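Long-range contact in oligoribonuclease (Colwellia psychrerythraea, PDB 6A4D), which hydrolyses small RNAs, probably as an exonuclease of the RNase H-like clan that releases mononucleotides: residues I48-M61 against L74-A88. The protein carries 1 engineered substitution. Sequence-based numbering, arbitrary orientation.
Sequences IFAISQTDDVLDNM and LTQRCRDSEVSLAHA
Arg79 reaches out from helix 74-80 to two carboxylates on helix 55-59, one turn apart. Its chain runs extended from CG to NE, which brings the guanidinium to Asp55 and Asp59. NH1 and NH2 both converge end-on on Asp59 OD1, on its syn side; Arg79 NH2 lies 2.8 Å from Asp59 OD1 and the N-H points fairly straight at it (159°). NH1 also forms a salt bridge with Asp55 OD1, 2.6 Å from Arg79 NH1, meeting that oxygen from above the carboxylate plane. Both acceptor oxygens lie close to the guanidinium plane, while Leu58 packs over one guanidinium face, the leucine and arginine side chains lying alongside each other and running opposite ways. The two short helix axes are nearly antiparallel (173°), and between them Leu58 CD1 comes within 3.4 Å of Arg79 CG and also meets Thr75 O and Cys78 CB.

Backbone and serine polar groups are paired where the chain leaves strand 42-50, an outermost strand of the mixed sheet of this RNase H-like exonuclease fold, and meets the turn joining helices 74-80 and 85-99. Ser81 OG, held anti to its own N (chi1 -166°), donates to Ala50 O (2.8 Å) and accepts from Val83 N, closing an ST turn. Ser52 N bonds Val83 O at 2.9 Å.

Apolar side chains pack around this junction. Ala88 lies over one face of the Phe49 ring in a CH-pi contact, its CA 4.2 Å from the ring centroid, and Val83 CG1 approaches Phe49 CD1 obliquely. Ile51 CD1 touches Ala88 CB at 3.8 Å, and Ala50 CB sits against Cys78 SG. Ala50 CB also lies over one face of the Arg77 guanidinium, whose NH2 forms a salt bridge with Glu30 on the neighbouring strand 28-36.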
loop_
_atom_site.group_PDB
_atom_site.type_symbol
_atom_site.label_atom_id
_atom_site.label_comp_id
_atom_site.label_asym_id
_atom_site.label_seq_id
_atom_site.Cartn_x
_atom_site.Cartn_y
_atom_site.Cartn_z
ATOM N N ILE A 48 -7.288 -19.381 -11.720
ATOM C CA ILE A 48 -6.689 -18.287 -12.480
ATOM C C ILE A 48 -7.685 -17.792 -13.559
ATOM O O ILE A 48 -8.252 -18.613 -14.261
ATOM C CB ILE A 48 -5.416 -18.756 -13.202
ATOM C CG1 ILE A 48 -4.448 -19.452 -12.231
ATOM C CG2 ILE A 48 -4.713 -17.583 -13.867
ATOM C CD1 ILE A 48 -3.349 -20.239 -12.932
ATOM N N PHE A 49 -7.921 -16.479 -13.686
ATOM C CA PHE A 49 -8.788 -15.964 -14.779
ATOM C C PHE A 49 -8.111 -14.955 -15.660
ATOM O O PHE A 49 -7.666 -13.906 -15.167
ATOM C CB PHE A 49 -10.030 -15.284 -14.254
ATOM C CG PHE A 49 -10.881 -16.156 -13.427
ATOM C CD1 PHE A 49 -11.752 -17.040 -14.019
ATOM C CD2 PHE A 49 -10.788 -16.118 -12.040
ATOM C CE1 PHE A 49 -12.551 -17.851 -13.242
ATOM C CE2 PHE A 49 -11.582 -16.916 -11.264
ATOM C CZ PHE A 49 -12.467 -17.788 -11.862
ATOM N N ALA A 50 -8.055 -15.233 -16.960
ATOM C CA ALA A 50 -7.872 -14.135 -17.920
ATOM C C ALA A 50 -9.276 -13.586 -18.184
ATOM O O ALA A 50 -10.227 -14.356 -18.487
ATOM C CB ALA A 50 -7.182 -14.574 -19.197
ATOM N N ILE A 51 -9.395 -12.272 -18.007
ATOM C CA ILE A 51 -10.672 -11.573 -18.133
ATOM C C ILE A 51 -10.894 -11.211 -19.593
ATOM O O ILE A 51 -10.033 -10.591 -20.241
ATOM C CB ILE A 51 -10.747 -10.229 -17.383
ATOM C CG1 ILE A 51 -10.275 -10.335 -15.915
ATOM C CG2 ILE A 51 -12.184 -9.676 -17.471
ATOM C CD1 ILE A 51 -10.978 -11.419 -15.126
ATOM N N SER A 52 -12.081 -11.554 -20.078
ATOM C CA SER A 52 -12.482 -11.226 -21.437
ATOM C C SER A 52 -12.464 -9.725 -21.644
ATOM O O SER A 52 -12.957 -8.949 -20.819
ATOM C CB SER A 52 -13.894 -11.764 -21.734
ATOM O OG SER A 52 -14.327 -11.314 -22.997
ATOM N N GLN A 53 -11.832 -9.333 -22.728
ATOM C CA GLN A 53 -11.842 -7.994 -23.193
ATOM C C GLN A 53 -11.966 -8.083 -24.711
ATOM O O GLN A 53 -11.480 -9.031 -25.359
ATOM C CB GLN A 53 -10.543 -7.292 -22.779
ATOM C CG GLN A 53 -10.292 -7.251 -21.261
ATOM C CD GLN A 53 -11.197 -6.280 -20.529
ATOM O OE1 GLN A 53 -11.986 -5.610 -21.139
ATOM N NE2 GLN A 53 -11.053 -6.172 -19.217
ATOM N N THR A 54 -12.636 -7.106 -25.290
ATOM C CA THR A 54 -12.751 -7.041 -26.756
ATOM C C THR A 54 -11.382 -6.768 -27.398
ATOM O O THR A 54 -10.395 -6.475 -26.708
ATOM C CB THR A 54 -13.631 -5.869 -27.155
ATOM O OG1 THR A 54 -12.983 -4.691 -26.685
ATOM C CG2 THR A 54 -15.053 -5.985 -26.551
ATOM N N ASP A 55 -11.353 -6.794 -28.721
ATOM C CA ASP A 55 -10.203 -6.295 -29.490
ATOM C C ASP A 55 -10.000 -4.789 -29.372
ATOM O O ASP A 55 -8.870 -4.316 -29.363
ATOM C CB ASP A 55 -10.330 -6.681 -30.963
ATOM C CG ASP A 55 -10.238 -8.179 -31.186
ATOM O OD1 ASP A 55 -9.787 -8.900 -30.269
ATOM O OD2 ASP A 55 -10.619 -8.644 -32.286
ATOM N N ASP A 56 -11.063 -4.012 -29.274
ATOM C CA ASP A 56 -10.861 -2.583 -29.035
ATOM C C ASP A 56 -9.894 -2.427 -27.880
ATOM O O ASP A 56 -8.899 -1.706 -27.979
ATOM C CB ASP A 56 -12.145 -1.852 -28.666
ATOM C CG ASP A 56 -11.866 -0.454 -28.125
ATOM O OD1 ASP A 56 -11.216 0.293 -28.857
ATOM O OD2 ASP A 56 -12.253 -0.104 -26.981
ATOM N N VAL A 57 -10.191 -3.129 -26.784
ATOM C CA VAL A 57 -9.422 -2.944 -25.570
ATOM C C VAL A 57 -7.987 -3.412 -25.771
ATOM O O VAL A 57 -7.054 -2.657 -25.519
ATOM C CB VAL A 57 -10.077 -3.642 -24.354
ATOM C CG1 VAL A 57 -9.103 -3.749 -23.178
ATOM C CG2 VAL A 57 -11.305 -2.859 -23.950
ATOM N N LEU A 58 -7.823 -4.637 -26.242
ATOM C CA LEU A 58 -6.513 -5.254 -26.224
ATOM C C LEU A 58 -5.522 -4.507 -27.117
ATOM O O LEU A 58 -4.382 -4.204 -26.704
ATOM C CB LEU A 58 -6.622 -6.725 -26.602
ATOM C CG LEU A 58 -7.266 -7.560 -25.483
ATOM C CD1 LEU A 58 -7.493 -8.979 -26.002
ATOM C CD2 LEU A 58 -6.443 -7.549 -24.172
ATOM N N ASP A 59 -6.008 -4.110 -28.289
ATOM C CA ASP A 59 -5.177 -3.451 -29.300
ATOM C C ASP A 59 -4.782 -1.995 -28.999
ATOM O O ASP A 59 -3.863 -1.511 -29.647
ATOM C CB ASP A 59 -5.848 -3.568 -30.663
ATOM C CG ASP A 59 -6.223 -5.003 -31.001
ATOM O OD1 ASP A 59 -5.803 -5.916 -30.246
ATOM O OD2 ASP A 59 -6.960 -5.236 -31.995
ATOM N N ASN A 60 -5.423 -1.337 -28.020
ATOM C CA ASN A 60 -5.125 0.067 -27.665
ATOM C C ASN A 60 -4.646 0.337 -26.227
ATOM O O ASN A 60 -4.637 1.497 -25.794
ATOM C CB ASN A 60 -6.360 0.912 -27.954
ATOM C CG ASN A 60 -6.738 0.873 -29.420
ATOM O OD1 ASN A 60 -7.755 0.299 -29.801
ATOM N ND2 ASN A 60 -5.885 1.449 -30.258
ATOM N N MET A 61 -4.260 -0.719 -25.484
ATOM C CA MET A 61 -3.509 -0.551 -24.202
ATOM C C MET A 61 -2.079 0.020 -24.446
ATOM O O MET A 61 -1.619 0.025 -25.579
ATOM C CB MET A 61 -3.470 -1.882 -23.425
ATOM C CG MET A 61 -2.780 -3.089 -24.067
ATOM S SD MET A 61 -3.343 -4.652 -23.340
ATOM C CE MET A 61 -2.649 -5.976 -24.329
ATOM N N LEU A 74 -0.931 -13.514 -22.762
ATOM C CA LEU A 74 -2.051 -13.113 -21.896
ATOM C C LEU A 74 -3.088 -12.501 -22.821
ATOM O O LEU A 74 -4.244 -12.940 -22.827
ATOM C CB LEU A 74 -1.627 -12.097 -20.828
ATOM C CG LEU A 74 -2.701 -11.445 -19.938
ATOM C CD1 LEU A 74 -3.586 -12.476 -19.253
ATOM C CD2 LEU A 74 -2.040 -10.568 -18.880
ATOM N N THR A 75 -2.634 -11.533 -23.626
ATOM C CA THR A 75 -3.429 -10.957 -24.699
ATOM C C THR A 75 -4.255 -11.974 -25.454
ATOM O O THR A 75 -5.437 -11.725 -25.725
ATOM C CB THR A 75 -2.587 -10.214 -25.718
ATOM O OG1 THR A 75 -1.788 -9.247 -25.046
ATOM C CG2 THR A 75 -3.495 -9.486 -26.719
ATOM N N GLN A 76 -3.652 -13.118 -25.754
ATOM C CA GLN A 76 -4.337 -14.155 -26.500
ATOM C C GLN A 76 -5.369 -14.842 -25.629
ATOM O O GLN A 76 -6.516 -15.051 -26.070
ATOM C CB GLN A 76 -3.342 -15.184 -27.086
ATOM C CG GLN A 76 -3.969 -16.410 -27.778
ATOM C CD GLN A 76 -5.039 -16.074 -28.835
ATOM O OE1 GLN A 76 -5.011 -15.025 -29.485
ATOM N NE2 GLN A 76 -5.984 -16.984 -29.004
ATOM N N ARG A 77 -4.963 -15.215 -24.406
ATOM C CA ARG A 77 -5.925 -15.795 -23.452
ATOM C C ARG A 77 -7.122 -14.875 -23.168
ATOM O O ARG A 77 -8.194 -15.358 -22.875
ATOM C CB ARG A 77 -5.251 -16.199 -22.144
ATOM C CG ARG A 77 -4.550 -17.539 -22.235
ATOM C CD ARG A 77 -3.412 -17.568 -21.221
ATOM N NE ARG A 77 -4.030 -17.563 -19.915
ATOM C CZ ARG A 77 -3.665 -16.848 -18.857
ATOM N NH1 ARG A 77 -2.609 -16.049 -18.904
ATOM N NH2 ARG A 77 -4.387 -16.950 -17.729
ATOM N N CYS A 78 -6.915 -13.569 -23.262
ATOM C CA CYS A 78 -7.959 -12.596 -23.026
ATOM C C CYS A 78 -8.961 -12.596 -24.219
ATOM O O CYS A 78 -10.185 -12.631 -23.998
ATOM C CB CYS A 78 -7.370 -11.204 -22.678
ATOM S SG CYS A 78 -6.670 -11.077 -20.973
ATOM N N ARG A 79 -8.443 -12.604 -25.455
ATOM C CA ARG A 79 -9.259 -12.855 -26.683
ATOM C C ARG A 79 -10.044 -14.176 -26.665
ATOM O O ARG A 79 -11.185 -14.209 -27.107
ATOM C CB ARG A 79 -8.381 -12.835 -27.934
ATOM C CG ARG A 79 -7.787 -11.478 -28.299
ATOM C CD ARG A 79 -7.047 -11.576 -29.643
ATOM N NE ARG A 79 -5.925 -10.630 -29.740
ATOM C CZ ARG A 79 -6.038 -9.300 -29.911
ATOM N NH1 ARG A 79 -7.231 -8.701 -30.014
ATOM N NH2 ARG A 79 -4.942 -8.537 -29.951
ATOM N N ASP A 80 -9.444 -15.252 -26.160
ATOM C CA ASP A 80 -10.144 -16.557 -26.034
ATOM C C ASP A 80 -11.207 -16.554 -24.948
ATOM O O ASP A 80 -12.183 -17.310 -25.019
ATOM C CB ASP A 80 -9.174 -17.713 -25.687
ATOM C CG ASP A 80 -8.040 -17.891 -26.705
ATOM O OD1 ASP A 80 -8.247 -17.644 -27.920
ATOM O OD2 ASP A 80 -6.929 -18.287 -26.262
ATOM N N SER A 81 -10.993 -15.747 -23.907
ATOM C CA SER A 81 -11.888 -15.758 -22.759
ATOM C C SER A 81 -13.292 -15.207 -23.071
ATOM O O SER A 81 -13.431 -14.184 -23.767
ATOM C CB SER A 81 -11.312 -14.946 -21.603
ATOM O OG SER A 81 -12.040 -15.232 -20.414
ATOM N N GLU A 82 -14.285 -15.867 -22.477
ATOM C CA GLU A 82 -15.612 -15.326 -22.264
ATOM C C GLU A 82 -15.866 -14.979 -20.787
ATOM O O GLU A 82 -17.030 -14.767 -20.378
ATOM C CB GLU A 82 -16.669 -16.369 -22.662
ATOM C CG GLU A 82 -16.554 -16.983 -24.047
ATOM C CD GLU A 82 -17.681 -17.988 -24.259
ATOM O OE1 GLU A 82 -17.750 -18.950 -23.475
ATOM O OE2 GLU A 82 -18.533 -17.797 -25.156
ATOM N N VAL A 83 -14.811 -14.939 -19.977
ATOM C CA VAL A 83 -14.959 -14.768 -18.527
ATOM C C VAL A 83 -15.175 -13.301 -18.241
ATOM O O VAL A 83 -14.299 -12.505 -18.475
ATOM C CB VAL A 83 -13.721 -15.301 -17.745
ATOM C CG1 VAL A 83 -13.721 -14.847 -16.282
ATOM C CG2 VAL A 83 -13.663 -16.826 -17.854
ATOM N N SER A 84 -16.327 -12.963 -17.698
ATOM C CA SER A 84 -16.588 -11.622 -17.269
ATOM C C SER A 84 -15.962 -11.392 -15.908
ATOM O O SER A 84 -15.797 -12.343 -15.114
ATOM C CB SER A 84 -18.086 -11.393 -17.133
ATOM O OG SER A 84 -18.589 -12.033 -15.973
ATOM N N LEU A 85 -15.683 -10.110 -15.643
ATOM C CA LEU A 85 -15.139 -9.665 -14.374
ATOM C C LEU A 85 -16.063 -9.987 -13.220
ATOM O O LEU A 85 -15.580 -10.464 -12.173
ATOM C CB LEU A 85 -14.861 -8.177 -14.428
ATOM C CG LEU A 85 -14.058 -7.483 -13.345
ATOM C CD1 LEU A 85 -12.655 -8.061 -13.170
ATOM C CD2 LEU A 85 -13.984 -6.024 -13.717
ATOM N N ALA A 86 -17.381 -9.765 -13.423
ATOM C CA ALA A 86 -18.399 -10.176 -12.465
ATOM C C ALA A 86 -18.179 -11.628 -12.070
ATOM O O ALA A 86 -18.212 -11.959 -10.880
ATOM C CB ALA A 86 -19.820 -9.985 -13.011
ATOM N N HIS A 87 -17.942 -12.481 -13.058
ATOM C CA HIS A 87 -17.799 -13.889 -12.800
ATOM C C HIS A 87 -16.567 -14.142 -11.934
ATOM O O HIS A 87 -16.648 -14.834 -10.933
ATOM C CB HIS A 87 -17.724 -14.711 -14.105
ATOM C CG HIS A 87 -17.594 -16.185 -13.867
ATOM N ND1 HIS A 87 -18.601 -16.940 -13.300
ATOM C CD2 HIS A 87 -16.564 -17.039 -14.080
ATOM C CE1 HIS A 87 -18.202 -18.194 -13.179
ATOM N NE2 HIS A 87 -16.980 -18.285 -13.661
ATOM N N ALA A 88 -15.437 -13.586 -12.357
ATOM C CA ALA A 88 -14.147 -13.731 -11.651
ATOM C C ALA A 88 -14.274 -13.278 -10.214
ATOM O O ALA A 88 -13.844 -13.954 -9.284
ATOM C CB ALA A 88 -13.061 -12.937 -12.358
HETATM O O HOH W 1 -12.785 -11.935 -24.878
#